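Local coordinates for protein putative peptidase (Bacteroides fragilis, PDB 5DYN) that probably cleaves peptide bonds as a clostripain-family (C11) cysteine protease, implicated in activating the bacterium's own toxin, at residues Ser84-Tyr89 / Gly107-Gly112; Ser92-Gly97 / Ser190-Tyr195; Ser127-Arg132 / Arg162-Ile167; Gln138-Ser143 / Thr213-Met218. One frame throughout, in Å; residues are numbered along the deposited sequence.

Interaction 1: residues Ser84-Tyr89 / Gly107-Gly112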
loop_
_atom_site.group_PDB
_atom_site.type_symbol
_atom_site.label_atom_id
_atom_site.label_comp_id
_atom_site.label_asym_id
_atom_site.label_seq_id
_atom_site.Cartn_x
_atom_site.Cartn_y
_atom_site.Cartn_z
ATOM N N SER B 84 -9.877 3.369 -9.008
ATOM C CA SER B 84 -10.408 3.261 -10.366
ATOM C C SER B 84 -9.622 4.134 -11.342
ATOM O O SER B 84 -9.375 3.727 -12.475
ATOM C CB SER B 84 -11.893 3.631 -10.398
ATOM O OG SER B 84 -12.105 4.944 -9.908
ATOM N N CYS B 85 -9.227 5.326 -10.899
ATOM C CA CYS B 85 -8.385 6.203 -11.715
ATOM C C CYS B 85 -7.054 5.539 -12.035
ATOM O O CYS B 85 -6.633 5.497 -13.190
ATOM C CB CYS B 85 -8.135 7.538 -11.011
ATOM S SG CYS B 85 -9.512 8.694 -11.082
ATOM N N TYR B 86 -6.403 5.032 -10.994
ATOM C CA TYR B 86 -5.138 4.326 -11.124
ATOM C C TYR B 86 -5.277 3.194 -12.137
ATOM O O TYR B 86 -4.459 3.061 -13.053
ATOM C CB TYR B 86 -4.699 3.757 -9.774
ATOM C CG TYR B 86 -3.217 3.468 -9.639
ATOM C CD1 TYR B 86 -2.493 3.934 -8.543
ATOM C CD2 TYR B 86 -2.537 2.751 -10.612
ATOM C CE1 TYR B 86 -1.148 3.669 -8.413
ATOM C CE2 TYR B 86 -1.187 2.488 -10.494
ATOM C CZ TYR B 86 -0.498 2.948 -9.396
ATOM O OH TYR B 86 0.844 2.686 -9.282
ATOM N N TYR B 87 -6.325 2.389 -11.974
ATOM C CA TYR B 87 -6.525 1.221 -12.825
ATOM C C TYR B 87 -6.869 1.587 -14.267
ATOM O O TYR B 87 -6.273 1.048 -15.199
ATOM C CB TYR B 87 -7.625 0.322 -12.260
ATOM C CG TYR B 87 -7.952 -0.827 -13.188
ATOM C CD1 TYR B 87 -7.109 -1.924 -13.280
ATOM C CD2 TYR B 87 -9.087 -0.804 -13.993
ATOM C CE1 TYR B 87 -7.389 -2.972 -14.134
ATOM C CE2 TYR B 87 -9.376 -1.849 -14.849
ATOM C CZ TYR B 87 -8.521 -2.931 -14.914
ATOM O OH TYR B 87 -8.792 -3.982 -15.761
ATOM N N ASP B 88 -7.837 2.484 -14.442
ATOM C CA ASP B 88 -8.326 2.847 -15.773
ATOM C C ASP B 88 -7.211 3.365 -16.671
ATOM O O ASP B 88 -7.204 3.108 -17.876
ATOM C CB ASP B 88 -9.439 3.895 -15.676
ATOM C CG ASP B 88 -10.751 3.309 -15.188
ATOM O OD1 ASP B 88 -10.956 2.087 -15.352
ATOM O OD2 ASP B 88 -11.580 4.069 -14.643
ATOM N N TYR B 89 -6.268 4.088 -16.077
ATOM C CA TYR B 89 -5.147 4.653 -16.819
ATOM C C TYR B 89 -4.285 3.569 -17.448
ATOM O O TYR B 89 -3.960 3.628 -18.636
ATOM C CB TYR B 89 -4.288 5.523 -15.903
ATOM C CG TYR B 89 -3.186 6.268 -16.620
ATOM C CD1 TYR B 89 -3.413 7.531 -17.151
ATOM C CD2 TYR B 89 -1.918 5.715 -16.761
ATOM C CE1 TYR B 89 -2.410 8.223 -17.805
ATOM C CE2 TYR B 89 -0.909 6.398 -17.417
ATOM C CZ TYR B 89 -1.162 7.653 -17.936
ATOM O OH TYR B 89 -0.165 8.344 -18.587
ATOM N N GLY B 107 2.264 -2.749 -19.467
ATOM C CA GLY B 107 2.247 -3.961 -18.671
ATOM C C GLY B 107 1.042 -4.076 -17.759
ATOM O O GLY B 107 0.858 -5.090 -17.086
ATOM N N GLY B 108 0.218 -3.037 -17.731
ATOM C CA GLY B 108 -0.977 -3.052 -16.910
ATOM C C GLY B 108 -0.688 -2.844 -15.437
ATOM O O GLY B 108 0.388 -2.366 -15.066
ATOM N N VAL B 109 -1.649 -3.220 -14.598
ATOM C CA VAL B 109 -1.579 -2.955 -13.165
ATOM C C VAL B 109 -2.680 -3.712 -12.418
ATOM O O VAL B 109 -3.608 -4.244 -13.032
ATOM C CB VAL B 109 -1.705 -1.437 -12.874
ATOM C CG1 VAL B 109 -3.167 -1.006 -12.899
ATOM C CG2 VAL B 109 -1.057 -1.075 -11.544
ATOM N N SER B 110 -2.566 -3.766 -11.094
ATOM C CA SER B 110 -3.624 -4.298 -10.245
ATOM C C SER B 110 -3.744 -3.450 -8.979
ATOM O O SER B 110 -2.754 -3.192 -8.299
ATOM C CB SER B 110 -3.352 -5.759 -9.889
ATOM O OG SER B 110 -2.219 -5.883 -9.049
ATOM N N VAL B 111 -4.961 -3.010 -8.674
ATOM C CA VAL B 111 -5.206 -2.159 -7.514
ATOM C C VAL B 111 -6.350 -2.703 -6.662
ATOM O O VAL B 111 -7.388 -3.112 -7.186
ATOM C CB VAL B 111 -5.541 -0.707 -7.935
ATOM C CG1 VAL B 111 -5.749 0.176 -6.710
ATOM C CG2 VAL B 111 -4.444 -0.139 -8.818
ATOM N N GLY B 112 -6.154 -2.708 -5.347
ATOM C CA GLY B 112 -7.196 -3.126 -4.430
ATOM C C GLY B 112 -7.455 -2.098 -3.346
ATOM O O GLY B 112 -6.560 -1.342 -2.969
#
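Tyr86 of helix 78-92 meets Val109 and Val111, two valines that face the helix with a residue between them. Tyr86 CB lies 4.0 Å from Val111 CG2, and Tyr86 CG is 3.9 Å from the same methyl. That methyl sits off-centre by the ring in a CH-pi contact, 4.3 Å from the Tyr86 centroid. CD2 still touches Val111 CG2. One atom farther on, Tyr86 CE2 passes to Val109 CG2 at 3.7 Å. The tip leaves both valines, and Tyr86 OH hydrogen-bonds to Asp31 at the end of strand 25-31. With CG anti to the backbone N (chi1 -158°), the ring reaches across the two valines at about a right angle to their side chains. Tyr87 uses the other branch of Val109: Tyr87 CA is 4.0 Å from Val109 CG1, and its ring carbon CD1 is 4.1 Å from that methyl. The ring then runs on to strand 185-196, where Tyr87 OH makes a weak hydrogen bond to Ser190 O. No hydrogen bond joins the two segments; the contact is apolar and buried. It packs helix 78-92 on one face of the mixed sheet, at the start of strand 110-115 and the residue before it; that strand runs between strands 50-53 and 185-196.

Interaction 2: residues Ser92-Gly97 / Ser190-Tyr195. Unlike the reference sequence in segment 92-97: Asp95 (reference Asn).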
loop_
_atom_site.group_PDB
_atom_site.type_symbol
_atom_site.label_atom_id
_atom_site.label_comp_id
_atom_site.label_asym_id
_atom_site.label_seq_id
_atom_site.Cartn_x
_atom_site.Cartn_y
_atom_site.Cartn_z
ATOM N N SER B 92 -6.106 1.222 -20.065
ATOM C CA SER B 92 -6.315 1.863 -21.358
ATOM C C SER B 92 -5.089 1.704 -22.244
ATOM O O SER B 92 -5.196 1.626 -23.468
ATOM C CB SER B 92 -6.639 3.348 -21.177
ATOM O OG SER B 92 -7.882 3.519 -20.520
ATOM N N ARG B 93 -3.922 1.653 -21.614
ATOM C CA ARG B 93 -2.665 1.552 -22.342
ATOM C C ARG B 93 -2.098 0.135 -22.287
ATOM O O ARG B 93 -0.976 -0.112 -22.726
ATOM C CB ARG B 93 -1.659 2.558 -21.781
ATOM C CG ARG B 93 -2.106 4.001 -21.952
ATOM C CD ARG B 93 -1.347 4.956 -21.052
ATOM N NE ARG B 93 -1.726 6.342 -21.313
ATOM C CZ ARG B 93 -2.843 6.908 -20.866
ATOM N NH1 ARG B 93 -3.693 6.209 -20.126
ATOM N NH2 ARG B 93 -3.111 8.175 -21.155
ATOM N N TYR B 94 -2.891 -0.793 -21.760
ATOM C CA TYR B 94 -2.466 -2.180 -21.620
ATOM C C TYR B 94 -2.346 -2.872 -22.970
ATOM O O TYR B 94 -3.294 -2.897 -23.752
ATOM C CB TYR B 94 -3.443 -2.946 -20.726
ATOM C CG TYR B 94 -3.114 -4.413 -20.571
ATOM C CD1 TYR B 94 -2.098 -4.832 -19.720
ATOM C CD2 TYR B 94 -3.822 -5.382 -21.269
ATOM C CE1 TYR B 94 -1.796 -6.175 -19.573
ATOM C CE2 TYR B 94 -3.527 -6.726 -21.128
ATOM C CZ TYR B 94 -2.513 -7.116 -20.280
ATOM O OH TYR B 94 -2.215 -8.451 -20.139
ATOM N N ASP B 95 -1.174 -3.435 -23.239
ATOM C CA ASP B 95 -0.951 -4.180 -24.470
ATOM C C ASP B 95 -0.126 -5.430 -24.172
ATOM O O ASP B 95 0.758 -5.807 -24.943
ATOM C CB ASP B 95 -0.254 -3.304 -25.515
ATOM C CG ASP B 95 -0.381 -3.858 -26.926
ATOM O OD1 ASP B 95 -1.350 -4.601 -27.193
ATOM O OD2 ASP B 95 0.485 -3.548 -27.770
ATOM N N ASP B 96 -0.433 -6.057 -23.037
ATOM C CA ASP B 96 0.252 -7.262 -22.571
ATOM C C ASP B 96 1.773 -7.083 -22.537
ATOM O O ASP B 96 2.527 -7.992 -22.881
ATOM C CB ASP B 96 -0.125 -8.464 -23.445
ATOM C CG ASP B 96 0.218 -9.795 -22.789
ATOM O OD1 ASP B 96 0.180 -9.877 -21.542
ATOM O OD2 ASP B 96 0.527 -10.760 -23.522
ATOM N N GLY B 97 2.214 -5.897 -22.127
ATOM C CA GLY B 97 3.627 -5.635 -21.926
ATOM C C GLY B 97 4.460 -5.446 -23.181
ATOM O O GLY B 97 5.688 -5.381 -23.107
ATOM N N SER B 190 -7.766 -5.788 -12.065
ATOM C CA SER B 190 -6.458 -6.091 -12.616
ATOM C C SER B 190 -6.532 -6.388 -14.101
ATOM O O SER B 190 -7.491 -6.990 -14.578
ATOM C CB SER B 190 -5.829 -7.282 -11.892
ATOM O OG SER B 190 -4.563 -7.596 -12.452
ATOM N N THR B 191 -5.512 -5.954 -14.828
ATOM C CA THR B 191 -5.323 -6.389 -16.198
ATOM C C THR B 191 -5.068 -7.894 -16.180
ATOM O O THR B 191 -4.671 -8.436 -15.148
ATOM C CB THR B 191 -4.157 -5.637 -16.868
ATOM O OG1 THR B 191 -2.981 -5.750 -16.058
ATOM C CG2 THR B 191 -4.508 -4.169 -17.040
ATOM N N PRO B 192 -5.323 -8.583 -17.310
ATOM C CA PRO B 192 -5.065 -10.027 -17.375
ATOM C C PRO B 192 -3.675 -10.401 -16.864
ATOM O O PRO B 192 -3.507 -11.438 -16.222
ATOM C CB PRO B 192 -5.204 -10.336 -18.867
ATOM C CG PRO B 192 -6.187 -9.328 -19.354
ATOM C CD PRO B 192 -5.936 -8.077 -18.553
ATOM N N ARG B 193 -2.691 -9.553 -17.142
ATOM C CA ARG B 193 -1.346 -9.762 -16.632
ATOM C C ARG B 193 -0.765 -8.463 -16.071
ATOM O O ARG B 193 -1.237 -7.371 -16.386
ATOM C CB ARG B 193 -0.438 -10.330 -17.727
ATOM C CG ARG B 193 -0.897 -11.686 -18.259
ATOM C CD ARG B 193 0.253 -12.508 -18.825
ATOM N NE ARG B 193 0.910 -11.839 -19.941
ATOM C CZ ARG B 193 2.081 -12.214 -20.446
ATOM N NH1 ARG B 193 2.726 -13.253 -19.930
ATOM N NH2 ARG B 193 2.610 -11.548 -21.462
ATOM N N ASN B 194 0.242 -8.602 -15.212
ATOM C CA ASN B 194 0.995 -7.468 -14.683
ATOM C C ASN B 194 2.464 -7.606 -15.052
ATOM O O ASN B 194 2.899 -8.663 -15.515
ATOM C CB ASN B 194 0.856 -7.367 -13.158
ATOM C CG ASN B 194 -0.501 -6.846 -12.716
ATOM O OD1 ASN B 194 -1.452 -6.799 -13.493
ATOM N ND2 ASN B 194 -0.592 -6.456 -11.451
ATOM N N TYR B 195 3.236 -6.548 -14.836
ATOM C CA TYR B 195 4.666 -6.613 -15.095
ATOM C C TYR B 195 5.472 -6.768 -13.811
ATOM O O TYR B 195 5.267 -6.041 -12.839
ATOM C CB TYR B 195 5.142 -5.373 -15.849
ATOM C CG TYR B 195 6.647 -5.299 -15.976
ATOM C CD1 TYR B 195 7.319 -6.051 -16.932
ATOM C CD2 TYR B 195 7.398 -4.485 -15.135
ATOM C CE1 TYR B 195 8.694 -5.990 -17.050
ATOM C CE2 TYR B 195 8.774 -4.418 -15.248
ATOM C CZ TYR B 195 9.417 -5.172 -16.208
ATOM O OH TYR B 195 10.786 -5.111 -16.326
#
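Tyr94 lays one face of its ring over Thr191. Thr191 CB stands 3.8 Å from the ring centroid, 21° off the ring normal, in a CH-pi contact. The opposite face of the ring is met by the backbone N of Asp96, so the ring is sandwiched between its own loop and the strand. Extended from the backbone with chi1 178°, Tyr94 carries its far end to the next two residues. Tyr94 CE2 touches Pro192 CD at 3.8 Å. The hydroxyl, Tyr94 OH, accepts a weak, bent hydrogen bond from Arg193 N at 3.2 Å. The polar part of the contact is a salt bridge. Arg193 NE gives a short bond of 2.6 Å to Asp96 OD1, in the guanidinium plane and on the syn lone pair of that oxygen. Arg193 NH2 adds a weak bond to Asp96 OD1 at 3.0 Å. The two groups are not coplanar: carboxylate and guanidinium planes are 50° apart. A bend at chi3 in the arginine chain helps bring the guanidinium round to the aspartate. The contact joins the loop after helix 78-92 to strand 185-196 at the surface. Its charges probably compensate each other there, while the tyrosine supplies the apolar packing.

Interaction 3: residues Ser127-Arg132 / Arg162-Ile167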
loop_
_atom_site.group_PDB
_atom_site.type_symbol
_atom_site.label_atom_id
_atom_site.label_comp_id
_atom_site.label_asym_id
_atom_site.label_seq_id
_atom_site.Cartn_x
_atom_site.Cartn_y
_atom_site.Cartn_z
ATOM N N SER B 127 -9.099 -16.941 12.577
ATOM C CA SER B 127 -8.720 -17.724 13.752
ATOM C C SER B 127 -9.589 -18.970 13.914
ATOM O O SER B 127 -9.188 -19.926 14.570
ATOM C CB SER B 127 -8.791 -16.868 15.019
ATOM O OG SER B 127 -10.122 -16.476 15.297
ATOM N N LYS B 128 -10.776 -18.955 13.316
ATOM C CA LYS B 128 -11.663 -20.115 13.352
ATOM C C LYS B 128 -11.223 -21.168 12.337
ATOM O O LYS B 128 -11.648 -22.319 12.398
ATOM C CB LYS B 128 -13.111 -19.699 13.074
ATOM C CG LYS B 128 -13.700 -18.734 14.095
ATOM C CD LYS B 128 -15.118 -18.317 13.718
ATOM C CE LYS B 128 -15.857 -17.724 14.916
ATOM N NZ LYS B 128 -17.275 -17.375 14.602
ATOM N N VAL B 129 -10.366 -20.767 11.404
ATOM C CA VAL B 129 -9.955 -21.644 10.313
ATOM C C VAL B 129 -8.565 -22.242 10.512
ATOM O O VAL B 129 -8.396 -23.461 10.490
ATOM C CB VAL B 129 -9.967 -20.895 8.965
ATOM C CG1 VAL B 129 -9.395 -21.772 7.862
ATOM C CG2 VAL B 129 -11.379 -20.436 8.621
ATOM N N LEU B 130 -7.579 -21.371 10.709
ATOM C CA LEU B 130 -6.165 -21.753 10.687
ATOM C C LEU B 130 -5.752 -22.903 11.626
ATOM O O LEU B 130 -5.105 -23.847 11.173
ATOM C CB LEU B 130 -5.300 -20.520 10.975
ATOM C CG LEU B 130 -4.750 -19.781 9.754
ATOM C CD1 LEU B 130 -5.783 -19.707 8.642
ATOM C CD2 LEU B 130 -4.279 -18.386 10.145
ATOM N N PRO B 131 -6.100 -22.834 12.929
ATOM C CA PRO B 131 -5.658 -23.942 13.787
ATOM C C PRO B 131 -6.312 -25.261 13.399
ATOM O O PRO B 131 -5.716 -26.325 13.535
ATOM C CB PRO B 131 -6.109 -23.512 15.191
ATOM C CG PRO B 131 -6.376 -22.046 15.090
ATOM C CD PRO B 131 -6.853 -21.825 13.695
ATOM N N ARG B 132 -7.537 -25.163 12.900
ATOM C CA ARG B 132 -8.359 -26.319 12.574
ATOM C C ARG B 132 -7.878 -27.050 11.320
ATOM O O ARG B 132 -8.045 -28.265 11.199
ATOM C CB ARG B 132 -9.810 -25.863 12.406
ATOM C CG ARG B 132 -10.837 -26.957 12.227
ATOM C CD ARG B 132 -12.224 -26.389 12.492
ATOM N NE ARG B 132 -13.281 -27.132 11.813
ATOM C CZ ARG B 132 -14.552 -26.743 11.777
ATOM N NH1 ARG B 132 -14.920 -25.621 12.380
ATOM N NH2 ARG B 132 -15.455 -27.472 11.133
ATOM N N ARG B 162 -7.508 -17.369 -1.703
ATOM C CA ARG B 162 -7.220 -18.632 -2.372
ATOM C C ARG B 162 -6.490 -19.602 -1.449
ATOM O O ARG B 162 -6.634 -20.819 -1.577
ATOM C CB ARG B 162 -6.405 -18.391 -3.644
ATOM C CG ARG B 162 -7.170 -17.677 -4.747
ATOM C CD ARG B 162 -8.295 -18.543 -5.302
ATOM N NE ARG B 162 -9.523 -18.432 -4.521
ATOM C CZ ARG B 162 -10.610 -19.171 -4.722
ATOM N NH1 ARG B 162 -10.630 -20.083 -5.684
ATOM N NH2 ARG B 162 -11.678 -18.996 -3.958
ATOM N N PHE B 163 -5.716 -19.060 -0.515
ATOM C CA PHE B 163 -5.020 -19.886 0.466
ATOM C C PHE B 163 -5.998 -20.531 1.450
ATOM O O PHE B 163 -5.885 -21.721 1.758
ATOM C CB PHE B 163 -3.978 -19.056 1.220
ATOM C CG PHE B 163 -3.387 -19.761 2.409
ATOM C CD1 PHE B 163 -2.602 -20.890 2.243
ATOM C CD2 PHE B 163 -3.615 -19.290 3.693
ATOM C CE1 PHE B 163 -2.057 -21.541 3.337
ATOM C CE2 PHE B 163 -3.071 -19.937 4.792
ATOM C CZ PHE B 163 -2.293 -21.065 4.613
ATOM N N ILE B 164 -6.953 -19.749 1.945
ATOM C CA ILE B 164 -7.968 -20.280 2.851
ATOM C C ILE B 164 -8.825 -21.297 2.102
ATOM O O ILE B 164 -9.212 -22.328 2.654
ATOM C CB ILE B 164 -8.865 -19.166 3.446
ATOM C CG1 ILE B 164 -8.021 -18.149 4.212
ATOM C CG2 ILE B 164 -9.903 -19.755 4.387
ATOM C CD1 ILE B 164 -7.292 -18.736 5.405
ATOM N N TYR B 165 -9.098 -21.006 0.834
ATOM C CA TYR B 165 -9.851 -21.915 -0.021
ATOM C C TYR B 165 -9.125 -23.248 -0.189
ATOM O O TYR B 165 -9.744 -24.313 -0.180
ATOM C CB TYR B 165 -10.095 -21.278 -1.390
ATOM C CG TYR B 165 -10.962 -22.110 -2.306
ATOM C CD1 TYR B 165 -12.341 -21.960 -2.306
ATOM C CD2 TYR B 165 -10.402 -23.041 -3.173
ATOM C CE1 TYR B 165 -13.140 -22.715 -3.140
ATOM C CE2 TYR B 165 -11.194 -23.801 -4.012
ATOM C CZ TYR B 165 -12.561 -23.633 -3.990
ATOM O OH TYR B 165 -13.356 -24.383 -4.822
ATOM N N GLN B 166 -7.809 -23.175 -0.345
ATOM C CA GLN B 166 -6.985 -24.361 -0.538
ATOM C C GLN B 166 -7.033 -25.284 0.679
ATOM O O GLN B 166 -7.309 -26.479 0.553
ATOM C CB GLN B 166 -5.540 -23.953 -0.830
ATOM C CG GLN B 166 -4.634 -25.089 -1.280
ATOM C CD GLN B 166 -4.710 -25.339 -2.773
ATOM O OE1 GLN B 166 -5.796 -25.387 -3.353
ATOM N NE2 GLN B 166 -3.552 -25.488 -3.407
ATOM N N ILE B 167 -6.772 -24.724 1.855
ATOM C CA ILE B 167 -6.653 -25.524 3.068
ATOM C C ILE B 167 -8.001 -26.021 3.579
ATOM O O ILE B 167 -8.063 -26.983 4.344
ATOM C CB ILE B 167 -5.949 -24.736 4.189
ATOM C CG1 ILE B 167 -6.817 -23.568 4.659
ATOM C CG2 ILE B 167 -4.593 -24.236 3.711
ATOM C CD1 ILE B 167 -6.209 -22.794 5.804
#
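Ile164 and Ile167 of helix 160-167 meet Val129 and Leu130, the latter opening the short helix 130-133. Along the helix, Ile164 comes first and serves both partners with different branches. Ile164 CG2 touches Val129 CG1 at 4.0 Å. Ile164 CD1 reaches Leu130 CD1 at 3.7 Å, and these two side chains cross at about a right angle. The chain turns twice to get there: CG1 lies anti to the carbonyl carbon (chi1 -59°), and chi2 is -62°. One turn on, Ile167 uses its long branch alone. Ile167 CD1 is 3.9 Å from Val129 CG1 and 4.2 Å from Leu130 CD1. Val129 CG1 therefore rests against both isoleucines. The spacing of three residues puts Ile164 and Ile167 on one side of their helix, and Ile167 N bonds to Phe163 O within the turn. There is no polar bond across the contact. Trp177 of helix 172-182 packs on both Val129 and Ile164, and Trp238 on Leu130. These neighbours make the contact part of a hydrophobic cluster between helices, with branched aliphatic side chains meeting methyl to methyl and tryptophans around them, in a chain that is the clostripain-family part of a longer protein.

Interaction 4: residues Gln138-Ser143 / Thr213-Met218. With NA (sodium ion), chain G.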
loop_
_atom_site.group_PDB
_atom_site.type_symbol
_atom_site.label_atom_id
_atom_site.label_comp_id
_atom_site.label_asym_id
_atom_site.label_seq_id
_atom_site.Cartn_x
_atom_site.Cartn_y
_atom_site.Cartn_z
ATOM N N GLN B 138 4.444 -28.327 7.926
ATOM C CA GLN B 138 4.820 -28.867 6.624
ATOM C C GLN B 138 4.549 -27.859 5.509
ATOM O O GLN B 138 3.562 -27.122 5.561
ATOM C CB GLN B 138 4.056 -30.172 6.363
ATOM C CG GLN B 138 4.136 -30.697 4.941
ATOM C CD GLN B 138 3.372 -31.992 4.761
ATOM O OE1 GLN B 138 3.960 -33.074 4.757
ATOM N NE2 GLN B 138 2.054 -31.891 4.610
ATOM N N ASN B 139 5.432 -27.817 4.513
ATOM C CA ASN B 139 5.207 -26.989 3.333
ATOM C C ASN B 139 3.853 -27.277 2.694
ATOM O O ASN B 139 3.430 -28.429 2.594
ATOM C CB ASN B 139 6.320 -27.194 2.304
ATOM C CG ASN B 139 7.571 -26.407 2.636
ATOM O OD1 ASN B 139 7.518 -25.415 3.365
ATOM N ND2 ASN B 139 8.705 -26.843 2.098
ATOM N N PHE B 140 3.175 -26.218 2.268
ATOM C CA PHE B 140 1.835 -26.344 1.718
ATOM C C PHE B 140 1.864 -26.690 0.230
ATOM O O PHE B 140 2.848 -26.426 -0.458
ATOM C CB PHE B 140 1.049 -25.047 1.943
ATOM C CG PHE B 140 0.807 -24.723 3.394
ATOM C CD1 PHE B 140 1.791 -24.115 4.161
ATOM C CD2 PHE B 140 -0.412 -25.017 3.990
ATOM C CE1 PHE B 140 1.568 -23.810 5.495
ATOM C CE2 PHE B 140 -0.643 -24.717 5.324
ATOM C CZ PHE B 140 0.350 -24.112 6.078
ATOM N N ASP B 141 0.784 -27.296 -0.251
ATOM C CA ASP B 141 0.587 -27.501 -1.681
ATOM C C ASP B 141 -0.104 -26.264 -2.252
ATOM O O ASP B 141 -1.330 -26.164 -2.239
ATOM C CB ASP B 141 -0.237 -28.766 -1.941
ATOM C CG ASP B 141 -0.437 -29.046 -3.421
ATOM O OD1 ASP B 141 0.356 -28.539 -4.245
ATOM O OD2 ASP B 141 -1.387 -29.784 -3.758
ATOM N N LEU B 142 0.692 -25.320 -2.745
ATOM C CA LEU B 142 0.183 -23.995 -3.086
ATOM C C LEU B 142 -0.102 -23.792 -4.569
ATOM O O LEU B 142 -0.235 -22.656 -5.028
ATOM C CB LEU B 142 1.169 -22.925 -2.615
ATOM C CG LEU B 142 1.324 -22.807 -1.102
ATOM C CD1 LEU B 142 2.364 -21.757 -0.753
ATOM C CD2 LEU B 142 -0.019 -22.476 -0.473
ATOM N N SER B 143 -0.190 -24.884 -5.318
ATOM C CA SER B 143 -0.544 -24.790 -6.728
ATOM C C SER B 143 -1.979 -24.293 -6.840
ATOM O O SER B 143 -2.865 -24.773 -6.133
ATOM C CB SER B 143 -0.378 -26.141 -7.429
ATOM O OG SER B 143 -1.115 -27.152 -6.765
ATOM N N THR B 213 -1.198 -12.473 1.719
ATOM C CA THR B 213 -0.875 -13.019 3.025
ATOM C C THR B 213 0.487 -13.695 2.972
ATOM O O THR B 213 0.964 -14.065 1.900
ATOM C CB THR B 213 -1.921 -14.042 3.496
ATOM O OG1 THR B 213 -1.578 -14.506 4.809
ATOM C CG2 THR B 213 -1.963 -15.231 2.545
ATOM N N TYR B 214 1.112 -13.855 4.131
ATOM C CA TYR B 214 2.340 -14.627 4.210
ATOM C C TYR B 214 1.999 -16.097 4.412
ATOM O O TYR B 214 0.926 -16.435 4.914
ATOM C CB TYR B 214 3.242 -14.117 5.339
ATOM C CG TYR B 214 4.521 -14.908 5.497
ATOM C CD1 TYR B 214 5.544 -14.807 4.563
ATOM C CD2 TYR B 214 4.704 -15.759 6.578
ATOM C CE1 TYR B 214 6.711 -15.530 4.700
ATOM C CE2 TYR B 214 5.868 -16.487 6.724
ATOM C CZ TYR B 214 6.867 -16.369 5.783
ATOM O OH TYR B 214 8.028 -17.092 5.930
ATOM N N ILE B 215 2.904 -16.971 3.986
ATOM C CA ILE B 215 2.773 -18.397 4.242
ATOM C C ILE B 215 4.127 -18.939 4.678
ATOM O O ILE B 215 5.125 -18.743 3.984
ATOM C CB ILE B 215 2.274 -19.174 3.003
ATOM C CG1 ILE B 215 0.934 -18.621 2.515
ATOM C CG2 ILE B 215 2.147 -20.654 3.321
ATOM C CD1 ILE B 215 0.415 -19.290 1.268
ATOM N N PRO B 216 4.167 -19.600 5.845
ATOM C CA PRO B 216 5.395 -20.208 6.366
ATOM C C PRO B 216 5.996 -21.229 5.400
ATOM O O PRO B 216 5.277 -21.856 4.621
ATOM C CB PRO B 216 4.930 -20.881 7.659
ATOM C CG PRO B 216 3.742 -20.093 8.080
ATOM C CD PRO B 216 3.053 -19.714 6.801
ATOM N N ARG B 217 7.313 -21.385 5.461
ATOM C CA ARG B 217 8.034 -22.268 4.557
ATOM C C ARG B 217 9.275 -22.796 5.263
ATOM O O ARG B 217 9.914 -22.074 6.028
ATOM C CB ARG B 217 8.415 -21.525 3.276
ATOM C CG ARG B 217 9.359 -20.361 3.539
ATOM C CD ARG B 217 9.114 -19.210 2.601
ATOM N NE ARG B 217 7.732 -18.752 2.647
ATOM C CZ ARG B 217 7.207 -17.925 1.751
ATOM N NH1 ARG B 217 7.958 -17.477 0.756
ATOM N NH2 ARG B 217 5.939 -17.551 1.846
ATOM N N MET B 218 9.606 -24.058 5.009
ATOM C CA MET B 218 10.748 -24.703 5.647
ATOM C C MET B 218 12.059 -23.976 5.352
ATOM O O MET B 218 12.971 -23.963 6.176
ATOM C CB MET B 218 10.855 -26.163 5.192
ATOM C CG MET B 218 9.748 -27.067 5.707
ATOM S SD MET B 218 9.751 -27.214 7.503
ATOM C CE MET B 218 8.344 -28.293 7.756
HETATM NA NA NA G . -1.903 -14.638 7.490
#
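One hydrogen bond joins the segments: Met218 N donates to Asn139 OD1 at 3.0 Å, nearly straight at 164°. The donor is tilted 16° from the amide's carbonyl plane. Met218 CG also lies against this amide, 3.6 Å from Asn139 OD1. The apolar contacts begin with Met218, whose chain bends at chi2 (-63°) so that Met218 CE comes 3.7 Å from Gln138 CA. Ile215 works with both of its branches. Ile215 CG2 touches Phe140 CD1 at 3.6 Å, and Ile215 CD1 meets Leu142 CD2 tip to tip at 3.7 Å. Both segments are irregular; the second leads out of strand 212-213, which pairs with strand 158-159, towards helix 221-227. Phe163 of helix 160-167 packs on Phe140, Leu142 and Ile215. Within 213-218, Arg217 NE and NH2 grip Ile215 O side-on, at 2.9 and 2.6 Å. Both bonds lie in the guanidinium plane. The metal contact is made by Thr213 OG1, 2.7 Å from a sodium ion that Tyr227, Trp232 and Trp238 also bind.

In the fold
The contacts form two pairs. Interactions 1 and 2 have centres 9 Å apart and share the mixed sheet, where strands 110-115 and 185-196 are neighbours. Thr191 N is 3.1 Å from Val109 O, probably a hydrogen bond between them. Interactions 3 and 4 have centres 12 Å apart. Gln166 NE2 probably bonds to Asp141 O (2.6 Å) and Ser143 O (2.9 Å), and Phe163, on the helix of interaction 3, also joins it to interaction 4. Interaction 1 lies on the other side of the chain's centre from interactions 3 and 4, with centres about 29 Å away. Sodium sites touch both pairs: Gly108 belongs to one, Thr213 to another.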